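Local coordinates for secreted protein (Streptomyces lividans TK24, PDB 5LXZ) that binds copper and probably acts as a copper-radical oxidase of the AA5 family, related to galactose oxidase, at residues Gln437-His442 with Asn446-Val451; Ile412-Ser417 with Met585-Asp590; Ala210-Leu215 with Gln425-Arg430; Tyr175-Lys180 with Leu215-Phe220. The protein carries 1 engineered substitution. All coordinates share one frame; numbering follows the deposited sequence. Where two conformers were deposited one is given.

Interaction 1 (Gln437-His442 with Asn446-Val451). With EDO (1,2-ethanediol), chain H.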
# COMPACT_ATOMS: atom_id res chain seq x y z
N GLN A 437 -13.67 11.30 10.28
CA GLN A 437 -12.85 12.09 11.19
C GLN A 437 -11.49 12.28 10.59
O GLN A 437 -11.00 11.37 9.90
CB GLN A 437 -12.65 11.45 12.54
CG GLN A 437 -13.93 11.22 13.30
CD GLN A 437 -13.71 10.57 14.64
OE1 GLN A 437 -12.61 10.20 15.02
NE2 GLN A 437 -14.81 10.39 15.37
N ALA A 438 -10.93 13.45 10.78
CA ALA A 438 -9.57 13.76 10.39
C ALA A 438 -8.83 14.42 11.53
O ALA A 438 -9.43 15.21 12.29
CB ALA A 438 -9.53 14.66 9.17
N ARG A 439 -7.53 14.19 11.60
CA ARG A 439 -6.67 14.71 12.61
C ARG A 439 -5.35 15.12 11.99
O ARG A 439 -4.89 14.54 11.00
CB ARG A 439 -6.36 13.67 13.67
CG ARG A 439 -7.55 13.28 14.50
CD ARG A 439 -7.27 11.97 15.22
NE ARG A 439 -8.35 11.66 16.15
CZ ARG A 439 -9.55 11.21 15.81
NH1 ARG A 439 -9.85 10.91 14.55
NH2 ARG A 439 -10.50 11.04 16.75
N LEU A 440 -4.72 16.10 12.61
CA LEU A 440 -3.32 16.38 12.40
C LEU A 440 -2.50 15.82 13.53
O LEU A 440 -2.76 16.13 14.71
CB LEU A 440 -3.07 17.88 12.25
CG LEU A 440 -3.68 18.58 11.05
CD1 LEU A 440 -3.51 20.08 11.20
CD2 LEU A 440 -3.09 18.11 9.72
N TYR A 441 -1.51 14.99 13.21
CA TYR A 441 -0.51 14.55 14.19
C TYR A 441 0.62 15.56 14.16
O TYR A 441 1.10 15.95 13.10
CB TYR A 441 0.03 13.18 13.81
CG TYR A 441 1.15 12.75 14.72
CD1 TYR A 441 0.91 12.46 16.07
CD2 TYR A 441 2.45 12.71 14.27
CE1 TYR A 441 1.96 12.14 16.92
CE2 TYR A 441 3.48 12.35 15.09
CZ TYR A 441 3.25 12.07 16.43
OH TYR A 441 4.30 11.75 17.24
N HIS A 442 1.04 15.98 15.34
CA HIS A 442 2.10 16.94 15.48
C HIS A 442 3.28 16.23 16.14
O HIS A 442 3.20 15.90 17.31
CB HIS A 442 1.60 18.07 16.38
CG HIS A 442 0.50 18.88 15.77
ND1 HIS A 442 0.73 19.73 14.71
CD2 HIS A 442 -0.81 18.94 16.04
CE1 HIS A 442 -0.41 20.31 14.36
NE2 HIS A 442 -1.36 19.85 15.16
N ASN A 446 3.74 15.26 19.99
CA ASN A 446 3.25 13.88 20.03
C ASN A 446 1.77 13.76 20.34
O ASN A 446 1.34 12.81 21.00
CB ASN A 446 4.11 13.03 20.98
CG ASN A 446 3.96 11.53 20.74
OD1 ASN A 446 3.72 11.06 19.63
ND2 ASN A 446 4.15 10.78 21.78
N GLU A 447 0.99 14.69 19.79
CA GLU A 447 -0.44 14.66 19.96
C GLU A 447 -1.18 14.82 18.66
O GLU A 447 -0.65 15.35 17.70
CB GLU A 447 -0.90 15.80 20.91
CG GLU A 447 -0.27 15.75 22.31
CD GLU A 447 -0.88 14.73 23.23
OE1 GLU A 447 -1.52 13.74 22.80
OE2 GLU A 447 -0.71 14.91 24.48
N PHE A 448 -2.43 14.39 18.68
CA PHE A 448 -3.39 14.64 17.60
C PHE A 448 -4.21 15.88 17.90
O PHE A 448 -4.57 16.15 19.04
CB PHE A 448 -4.38 13.49 17.49
CG PHE A 448 -3.89 12.28 16.74
CD1 PHE A 448 -3.44 12.40 15.45
CD2 PHE A 448 -4.04 11.01 17.28
CE1 PHE A 448 -3.06 11.28 14.73
CE2 PHE A 448 -3.65 9.88 16.58
CZ PHE A 448 -3.18 10.02 15.30
N GLU A 449 -4.51 16.61 16.83
CA GLU A 449 -5.44 17.74 16.83
C GLU A 449 -6.54 17.36 15.87
O GLU A 449 -6.27 17.09 14.71
CB GLU A 449 -4.72 19.00 16.36
CG GLU A 449 -5.63 20.19 16.10
CD GLU A 449 -4.91 21.33 15.40
OE1 GLU A 449 -3.72 21.20 15.03
OE2 GLU A 449 -5.56 22.40 15.17
N ARG A 450 -7.78 17.30 16.32
CA ARG A 450 -8.89 17.09 15.43
C ARG A 450 -9.10 18.29 14.51
O ARG A 450 -9.02 19.44 14.93
CB ARG A 450 -10.13 16.85 16.27
CG ARG A 450 -11.28 16.39 15.48
CD ARG A 450 -11.38 14.89 15.35
NE ARG A 450 -12.69 14.72 14.76
CZ ARG A 450 -13.80 14.34 15.36
NH1 ARG A 450 -13.80 13.91 16.62
NH2 ARG A 450 -14.92 14.33 14.66
N VAL A 451 -9.33 18.01 13.24
CA VAL A 451 -9.60 19.04 12.24
C VAL A 451 -10.96 18.76 11.57
O VAL A 451 -11.71 17.96 12.09
CB VAL A 451 -8.44 19.23 11.27
CG1 VAL A 451 -7.22 19.79 12.00
CG2 VAL A 451 -8.10 17.94 10.48
C1 EDO H . 0.78 9.54 24.07
O1 EDO H . 1.93 8.76 24.41
C2 EDO H . 1.26 10.75 23.29
O2 EDO H . 0.36 11.86 23.35
O HOH W 1 -12.59 15.36 12.09
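L440 and E449 pair at the middle of an antiparallel hairpin, the outer half of a four-stranded propeller blade in which 447-450 is an edge strand. Each of their backbone N atoms donates to the other's O, L440 N to E449 O and E449 N to L440 O, both at 2.8 Å. V451 N to A438 O and H442 N to E447 O continue the ladder, and N446 and E447 together face H442 in a G1 beta bulge. On one face of the hairpin, R439 lays CD over the F448 ring, 3.9 Å from its centroid, while Y441 turns its edge toward the face of the same ring, planes 74° apart in a T-shaped pair. With CG anti to the backbone N (chi1 175°), Y441 sends its hydroxyl to the turn, where OH donates to N446 OD1 at 2.6 Å. On the other face, H442 NE2 reaches the anti lone pair of E449 OE1 at 2.7 Å, imidazole and carboxylate lying nearly coplanar. Toward the far end, Q437 OE1 accepts from both R439 NH1 and R439 NH2, each 2.9 Å away, and the Q437 amide stacks on the R450 guanidinium, planes 20° apart, with CG 3.5 Å from R450 NH2. That same R450 nitrogen is salt-bridged to D453, and Q437 NE2 bonds to E402. With an alanine in place of this glutamine, the R439 guanidinium would probably lose the acceptor that fixes its rotation, and R450 its stacking partner. Such a hairpin is the outer pair of strands in a kelch-type propeller blade.

Interaction 2 (Ile412-Ser417 with Met585-Asp590)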
# COMPACT_ATOMS: atom_id res chain seq x y z
N ILE A 412 2.03 13.10 4.92
CA ILE A 412 2.92 14.11 5.49
C ILE A 412 2.64 15.47 4.86
O ILE A 412 2.45 15.57 3.65
CB ILE A 412 4.38 13.75 5.21
CG1 ILE A 412 4.74 12.39 5.85
CG2 ILE A 412 5.31 14.83 5.69
CD1 ILE A 412 6.07 11.88 5.35
N LEU A 413 2.54 16.51 5.69
CA LEU A 413 2.37 17.88 5.21
C LEU A 413 3.66 18.67 5.37
O LEU A 413 4.52 18.32 6.18
CB LEU A 413 1.27 18.59 6.04
CG LEU A 413 -0.18 18.38 5.54
CD1 LEU A 413 -0.57 16.98 5.23
CD2 LEU A 413 -1.16 19.03 6.52
N PRO A 414 3.77 19.79 4.63
CA PRO A 414 5.02 20.55 4.64
C PRO A 414 5.40 21.32 5.89
O PRO A 414 6.54 21.80 5.99
CB PRO A 414 4.88 21.48 3.43
CG PRO A 414 3.45 21.58 3.21
CD PRO A 414 2.85 20.26 3.60
N ASP A 415 4.49 21.39 6.85
CA ASP A 415 4.78 21.99 8.14
C ASP A 415 5.22 20.96 9.20
O ASP A 415 5.32 21.30 10.37
CB ASP A 415 3.59 22.80 8.64
CG ASP A 415 2.38 21.96 8.92
OD1 ASP A 415 2.35 20.76 8.55
OD2 ASP A 415 1.43 22.48 9.52
N ASP A 416 5.44 19.71 8.77
CA ASP A 416 5.82 18.58 9.64
C ASP A 416 4.65 17.93 10.36
O ASP A 416 4.86 16.94 11.11
CB ASP A 416 6.94 18.87 10.62
CG ASP A 416 8.20 19.31 9.96
OD1 ASP A 416 8.48 18.91 8.82
OD2 ASP A 416 9.00 20.03 10.62
N SER A 417 3.44 18.41 10.15
CA SER A 417 2.28 17.65 10.57
C SER A 417 2.00 16.47 9.64
O SER A 417 2.51 16.41 8.53
CB SER A 417 1.06 18.56 10.71
OG SER A 417 0.53 19.00 9.50
N MET A 585 9.11 17.64 -4.18
CA MET A 585 8.53 18.96 -3.91
C MET A 585 9.34 19.68 -2.87
O MET A 585 9.57 19.14 -1.79
CB MET A 585 7.12 18.84 -3.42
CG MET A 585 6.12 18.40 -4.47
SD MET A 585 4.46 18.18 -3.80
CE MET A 585 4.62 16.67 -2.85
N MET A 586 9.77 20.93 -3.14
CA MET A 586 10.40 21.72 -2.11
C MET A 586 9.43 22.78 -1.63
O MET A 586 8.99 23.62 -2.42
CB MET A 586 11.70 22.36 -2.58
CG MET A 586 12.50 22.89 -1.39
SD MET A 586 13.92 23.84 -1.90
CE MET A 586 13.18 25.39 -2.38
N PHE A 587 9.14 22.74 -0.35
CA PHE A 587 8.26 23.71 0.31
C PHE A 587 9.09 24.53 1.29
O PHE A 587 9.95 24.00 2.02
CB PHE A 587 7.18 23.01 1.13
CG PHE A 587 6.11 22.32 0.33
CD1 PHE A 587 4.96 22.98 -0.05
CD2 PHE A 587 6.22 20.95 0.03
CE1 PHE A 587 3.94 22.31 -0.73
CE2 PHE A 587 5.22 20.30 -0.65
CZ PHE A 587 4.08 20.94 -0.99
N VAL A 588 8.78 25.82 1.39
CA VAL A 588 9.34 26.64 2.46
C VAL A 588 8.19 27.07 3.34
O VAL A 588 7.11 27.41 2.83
CB VAL A 588 10.18 27.82 1.93
CG1 VAL A 588 11.22 27.28 0.95
CG2 VAL A 588 9.34 28.92 1.28
N THR A 589 8.40 27.09 4.64
CA THR A 589 7.34 27.43 5.55
C THR A 589 7.83 28.55 6.46
O THR A 589 8.97 28.52 6.93
CB THR A 589 6.94 26.18 6.34
OG1 THR A 589 6.42 25.21 5.41
CG2 THR A 589 5.89 26.46 7.33
N ASP A 590 6.94 29.52 6.69
CA ASP A 590 7.33 30.70 7.49
C ASP A 590 7.12 30.47 8.98
O ASP A 590 6.67 29.41 9.42
CB ASP A 590 6.64 31.95 6.96
CG ASP A 590 5.13 31.96 7.17
OD1 ASP A 590 4.60 31.19 8.01
OD2 ASP A 590 4.47 32.72 6.44
O HOH W 2 8.36 23.46 4.70
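P414 and F587 are the residues whose CA atoms come nearest, 6.3 Å apart, where a type I beta turn from L413 to D416 abuts the strand 582-590. D416 N to L413 O and L413 N to S417 O close the turn, which links two strands of a propeller blade. D415 stiffens it as an Asx turn: OD1 accepts from S417 N at 3.0 Å and, through its syn lone pair, from S417 OG at 2.7 Å. A water joins the two segments, donating to P414 O at 2.8 Å, bonding to T589 OG1 at 2.7 Å and reaching F587 O more weakly. The apolar half of the contact is a CH-pi packing. In F587, CG beside the backbone N (chi1 -71°) turns one ring face to P414, with proline CB 3.4 Å from F587 CG and offset toward the rim. I541 and L466 touch both of these side chains, while D416 forms salt bridges with R539 and K537 on strand 535-541. Apolar packing with polar links at its margin thus joins a kelch blade to the early-set domain, the pairing of propeller and C-terminal domain known from galactose oxidase-like proteins.

Interaction 3 (Ala210-Leu215 with Gln425-Arg430). With EDO (1,2-ethanediol), chain L; EDO (1,2-ethanediol), chain J.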
# COMPACT_ATOMS: atom_id res chain seq x y z
N ALA A 210 -4.55 -23.11 1.60
CA ALA A 210 -5.53 -22.14 1.24
C ALA A 210 -5.18 -20.85 1.94
O ALA A 210 -4.67 -20.90 3.05
CB ALA A 210 -6.91 -22.57 1.69
N GLN A 211 -5.50 -19.75 1.29
CA GLN A 211 -5.54 -18.45 1.93
C GLN A 211 -6.80 -18.34 2.76
O GLN A 211 -7.46 -19.36 3.05
CB GLN A 211 -5.45 -17.34 0.88
CG GLN A 211 -4.21 -17.41 0.04
CD GLN A 211 -2.96 -17.32 0.85
OE1 GLN A 211 -2.87 -16.54 1.81
NE2 GLN A 211 -2.02 -18.19 0.55
N LYS A 212 -7.17 -17.15 3.20
CA LYS A 212 -8.37 -16.98 3.99
C LYS A 212 -9.59 -17.66 3.36
O LYS A 212 -9.83 -17.56 2.16
CB LYS A 212 -8.67 -15.53 4.27
CG LYS A 212 -9.01 -14.71 3.08
CD LYS A 212 -9.68 -13.39 3.48
CE LYS A 212 -10.27 -12.77 2.21
NZ LYS A 212 -11.06 -11.54 2.46
N LEU A 213 -10.33 -18.32 4.22
CA LEU A 213 -11.59 -18.99 3.87
C LEU A 213 -12.67 -18.30 4.69
O LEU A 213 -12.84 -18.58 5.89
CB LEU A 213 -11.51 -20.49 4.14
CG LEU A 213 -10.44 -21.25 3.34
CD1 LEU A 213 -10.28 -22.69 3.84
CD2 LEU A 213 -10.70 -21.21 1.83
N ALA A 214 -13.35 -17.36 4.06
CA ALA A 214 -14.20 -16.47 4.78
C ALA A 214 -15.40 -16.10 3.90
O ALA A 214 -15.80 -16.90 3.08
CB ALA A 214 -13.39 -15.28 5.33
N LEU A 215 -15.99 -14.93 4.11
CA LEU A 215 -17.21 -14.58 3.43
C LEU A 215 -17.08 -13.66 2.25
O LEU A 215 -18.02 -13.58 1.42
CB LEU A 215 -18.17 -13.99 4.47
CG LEU A 215 -18.63 -15.01 5.51
CD1 LEU A 215 -19.54 -14.34 6.52
CD2 LEU A 215 -19.29 -16.22 4.88
N GLN A 425 -14.31 1.42 10.98
CA GLN A 425 -14.15 0.68 12.20
C GLN A 425 -14.12 -0.84 11.97
O GLN A 425 -13.61 -1.58 12.83
CB GLN A 425 -15.28 1.04 13.17
CG GLN A 425 -15.07 0.58 14.60
CD GLN A 425 -15.98 1.30 15.63
OE1 GLN A 425 -16.68 2.23 15.33
NE2 GLN A 425 -15.88 0.87 16.86
N ASP A 426 -14.66 -1.29 10.84
CA ASP A 426 -14.70 -2.69 10.51
C ASP A 426 -14.28 -2.94 9.08
O ASP A 426 -14.13 -2.02 8.27
CB ASP A 426 -16.13 -3.20 10.79
CG ASP A 426 -16.20 -4.69 11.09
OD1 ASP A 426 -15.21 -5.47 10.99
OD2 ASP A 426 -17.36 -5.14 11.33
N TYR A 427 -14.12 -4.22 8.76
CA TYR A 427 -13.71 -4.71 7.45
C TYR A 427 -14.52 -4.13 6.32
O TYR A 427 -15.73 -4.23 6.33
CB TYR A 427 -13.78 -6.24 7.46
CG TYR A 427 -13.41 -6.89 6.16
CD1 TYR A 427 -12.08 -7.11 5.80
CD2 TYR A 427 -14.40 -7.31 5.28
CE1 TYR A 427 -11.75 -7.72 4.61
CE2 TYR A 427 -14.10 -7.91 4.07
CZ TYR A 427 -12.76 -8.08 3.72
OH TYR A 427 -12.46 -8.68 2.55
N ARG A 428 -13.86 -3.48 5.36
CA ARG A 428 -14.52 -2.92 4.19
C ARG A 428 -15.74 -2.07 4.52
O ARG A 428 -16.75 -2.09 3.78
CB ARG A 428 -14.82 -3.99 3.16
CG ARG A 428 -13.56 -4.62 2.58
CD ARG A 428 -13.87 -5.48 1.39
NE ARG A 428 -14.46 -4.71 0.31
CZ ARG A 428 -14.80 -5.22 -0.86
NH1 ARG A 428 -14.68 -6.52 -1.12
NH2 ARG A 428 -15.31 -4.43 -1.77
N GLY A 429 -15.65 -1.32 5.61
CA GLY A 429 -16.74 -0.44 5.98
C GLY A 429 -18.04 -1.14 6.37
O GLY A 429 -19.06 -0.47 6.38
N ARG A 430 -18.01 -2.42 6.66
CA ARG A 430 -19.29 -3.11 6.88
C ARG A 430 -19.92 -2.55 8.17
O ARG A 430 -19.25 -2.06 9.09
CB ARG A 430 -19.11 -4.61 6.93
CG ARG A 430 -18.46 -5.10 8.20
CD ARG A 430 -18.18 -6.58 8.18
NE ARG A 430 -17.29 -6.92 9.26
CZ ARG A 430 -16.45 -7.95 9.29
NH1 ARG A 430 -16.41 -8.80 8.30
NH2 ARG A 430 -15.64 -8.09 10.32
C1 EDO L . -16.95 -6.31 -3.93
O1 EDO L . -15.67 -6.93 -4.08
C2 EDO L . -17.06 -4.90 -4.47
O2 EDO L . -18.25 -4.28 -3.91
C1 EDO J . -17.23 -10.52 5.09
O1 EDO J . -16.58 -11.02 6.27
C2 EDO J . -18.72 -10.49 5.43
O2 EDO J . -18.92 -9.44 6.34
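K212 and Y427 meet at the surface where the loop after strand 206-210 approaches a propeller loop near the copper region; the side chain of Y427 lies about 9 Å from a bound copper ion. The two side chains come from opposite directions. K212 holds CG between its backbone N and carbonyl carbon (chi1 66°), and the chain, extended from there on, carries NZ to 3.2 Å from Y427 OH, at an angle too poor for a hydrogen bond. Each polar end has a stronger partner: K212 NZ forms a salt bridge with E375, and Y427 OH bonds to D216. The tyrosine is held by its own loop. G429 N to D426 O and R430 N to Y427 O, each spanning three residues, turn the backbone, and D426 OD1 takes Y427 N at 2.8 Å. R428 CG packs 3.6 Å above one face of the phenol. In one of two conformers, and so less certainly, R430 NE is salt-bridged to D426 OD2. R428 NH1 donates to an ethanediol, probably from the crystallisation liquor. R428 NH1 is also salt-bridged to D216, and its side chain touches Y460, a copper ligand. The arrangement is a loop-to-loop junction of two domains, in which the propeller loop borders the copper centre, as expected of a galactose oxidase-like fold, whose metal is carried at one end of the propeller.

Interaction 4 (Tyr175-Lys180 with Leu215-Phe220)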
# COMPACT_ATOMS: atom_id res chain seq x y z
N TYR A 175 -13.05 -25.56 -4.70
CA TYR A 175 -13.78 -24.76 -3.76
C TYR A 175 -14.12 -25.63 -2.54
O TYR A 175 -14.61 -26.76 -2.68
CB TYR A 175 -15.06 -24.17 -4.41
CG TYR A 175 -15.92 -23.43 -3.45
CD1 TYR A 175 -15.57 -22.12 -3.01
CD2 TYR A 175 -17.06 -24.00 -2.90
CE1 TYR A 175 -16.34 -21.44 -2.11
CE2 TYR A 175 -17.84 -23.31 -1.98
CZ TYR A 175 -17.48 -22.04 -1.58
OH TYR A 175 -18.21 -21.37 -0.67
N VAL A 176 -13.89 -25.08 -1.36
CA VAL A 176 -14.27 -25.67 -0.12
C VAL A 176 -15.10 -24.70 0.70
O VAL A 176 -15.00 -23.49 0.55
CB VAL A 176 -13.08 -26.21 0.69
CG1 VAL A 176 -12.32 -27.23 -0.12
CG2 VAL A 176 -12.17 -25.08 1.16
N GLU A 177 -15.95 -25.23 1.57
CA GLU A 177 -16.86 -24.44 2.36
C GLU A 177 -17.05 -25.01 3.74
O GLU A 177 -17.08 -26.24 3.89
CB GLU A 177 -18.18 -24.42 1.61
CG GLU A 177 -19.23 -23.46 2.11
CD GLU A 177 -20.38 -23.40 1.13
OE1 GLU A 177 -20.29 -22.63 0.16
OE2 GLU A 177 -21.37 -24.14 1.34
N ALA A 178 -17.26 -24.16 4.72
CA ALA A 178 -17.59 -24.62 6.07
C ALA A 178 -18.93 -25.36 6.05
O ALA A 178 -19.79 -25.07 5.25
CB ALA A 178 -17.68 -23.46 7.03
N GLN A 179 -19.07 -26.31 6.96
CA GLN A 179 -20.34 -27.06 7.08
C GLN A 179 -21.47 -26.20 7.63
O GLN A 179 -22.63 -26.35 7.23
CB GLN A 179 -20.11 -28.28 7.97
CG GLN A 179 -19.08 -29.24 7.36
CD GLN A 179 -18.49 -30.22 8.35
OE1 GLN A 179 -18.91 -31.37 8.38
NE2 GLN A 179 -17.50 -29.77 9.14
N LYS A 180 -21.13 -25.27 8.52
CA LYS A 180 -22.10 -24.41 9.20
C LYS A 180 -21.90 -22.95 8.87
O LYS A 180 -20.78 -22.50 8.62
CB LYS A 180 -21.99 -24.58 10.71
CG LYS A 180 -22.28 -25.98 11.21
CD LYS A 180 -22.39 -25.99 12.73
CE LYS A 180 -22.36 -27.39 13.31
NZ LYS A 180 -22.74 -27.36 14.75
N LEU A 215 -15.99 -14.93 4.11
CA LEU A 215 -17.21 -14.58 3.43
C LEU A 215 -17.08 -13.66 2.25
O LEU A 215 -18.02 -13.58 1.42
CB LEU A 215 -18.17 -13.99 4.47
CG LEU A 215 -18.63 -15.01 5.51
CD1 LEU A 215 -19.54 -14.34 6.52
CD2 LEU A 215 -19.29 -16.22 4.88
N ASP A 216 -15.97 -12.94 2.13
CA ASP A 216 -15.70 -12.11 0.96
C ASP A 216 -14.74 -12.91 0.07
O ASP A 216 -13.52 -12.81 0.19
CB ASP A 216 -15.14 -10.76 1.41
CG ASP A 216 -14.95 -9.79 0.31
OD1 ASP A 216 -15.41 -10.02 -0.84
OD2 ASP A 216 -14.26 -8.77 0.59
N LYS A 217 -15.33 -13.75 -0.79
CA LYS A 217 -14.65 -14.86 -1.46
C LYS A 217 -14.27 -14.53 -2.89
O LYS A 217 -15.15 -14.24 -3.71
CB LYS A 217 -15.59 -16.07 -1.54
CG LYS A 217 -16.26 -16.43 -0.26
CD LYS A 217 -17.20 -17.61 -0.45
CE LYS A 217 -17.92 -17.92 0.82
NZ LYS A 217 -19.08 -18.84 0.53
N LYS A 218 -12.99 -14.68 -3.20
CA LYS A 218 -12.44 -14.24 -4.48
C LYS A 218 -11.38 -15.25 -4.97
O LYS A 218 -10.74 -15.91 -4.14
CB LYS A 218 -11.81 -12.87 -4.27
CG LYS A 218 -12.41 -11.79 -5.15
N ASP A 219 -11.28 -15.42 -6.30
CA ASP A 219 -10.23 -16.23 -6.99
C ASP A 219 -9.28 -15.19 -7.60
O ASP A 219 -9.42 -14.81 -8.76
CB ASP A 219 -10.87 -17.13 -8.05
CG ASP A 219 -9.85 -17.96 -8.85
OD1 ASP A 219 -8.66 -18.03 -8.44
OD2 ASP A 219 -10.25 -18.54 -9.90
N PHE A 220 -8.21 -14.92 -6.90
CA PHE A 220 -7.44 -13.76 -7.13
C PHE A 220 -6.00 -14.13 -7.59
O PHE A 220 -5.30 -14.76 -6.82
CB PHE A 220 -7.48 -13.05 -5.80
CG PHE A 220 -6.76 -11.74 -5.77
CD1 PHE A 220 -6.71 -10.95 -6.87
CD2 PHE A 220 -6.18 -11.29 -4.58
CE1 PHE A 220 -6.06 -9.73 -6.84
CE2 PHE A 220 -5.50 -10.09 -4.55
CZ PHE A 220 -5.45 -9.30 -5.67
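K217 NZ donates to Y175 OH at 2.9 Å, reaching the tyrosine at the edge of its ring. The phenol oxygen passes the bond on: Y175 OH donates to the anti lone pair of E177 OE1 at 2.6 Å. Ammonium, hydroxyl and carboxylate therefore form a chain in which the tyrosine both accepts and donates. E177 OE1 and K217 NZ, 4.0 Å apart, make only a long salt bridge, so the charges are linked mainly through Y175, and the carboxylate and ammonium probably polarise the hydroxyl between them. A phenylalanine in place of this tyrosine would probably break the relay, leaving K217 NZ without its hydroxyl partner and E177 OE1 without the phenol proton.

The torsions explain how the groups meet. Y175 carries CG anti to the backbone N (chi1 175°), which swings its hydroxyl round toward K217. The lysine chain runs straight beyond CG and crosses the tyrosine at about a right angle. Around this first shell, backbone groups secure the charged ends: the carbonyls of K109 and D106 accept from K217 NZ, and the D106 amide donates to E177 OE1.

Strand 164-177, which carries Y175 and E177, belongs to the GlxA beta barrel domain and pairs with strands 111-118 and 141-144. K217 stands just before strand 218-222, which pairs with strand 91-102. D219 on that strand forms salt bridges to R99 and R173, and F220 meets Y248, a copper ligand, edge to face.

The four contacts fall into two groups. Interaction 1 and the 412-417 segment of interaction 2 lie in one propeller blade and touch directly: L440 CD2 lies 3.8 Å from L413 CD2, so the hairpin packs against the loop that meets the C-terminal domain. Interactions 3 and 4 have centres about 11 Å apart and share L215; D216 of interaction 4 holds the loop of interaction 3, its OD2 2.9 Å from R428 NH1 and 2.7 Å from Y427 OH. The side chains of Y427 and K217 lie about 9 Å and 13 Å from a bound copper ion. Interactions 2 and 4 are about 47 Å apart, centre to centre, while interactions 1, 2 and 3 each draw on the kelch motif 405-455.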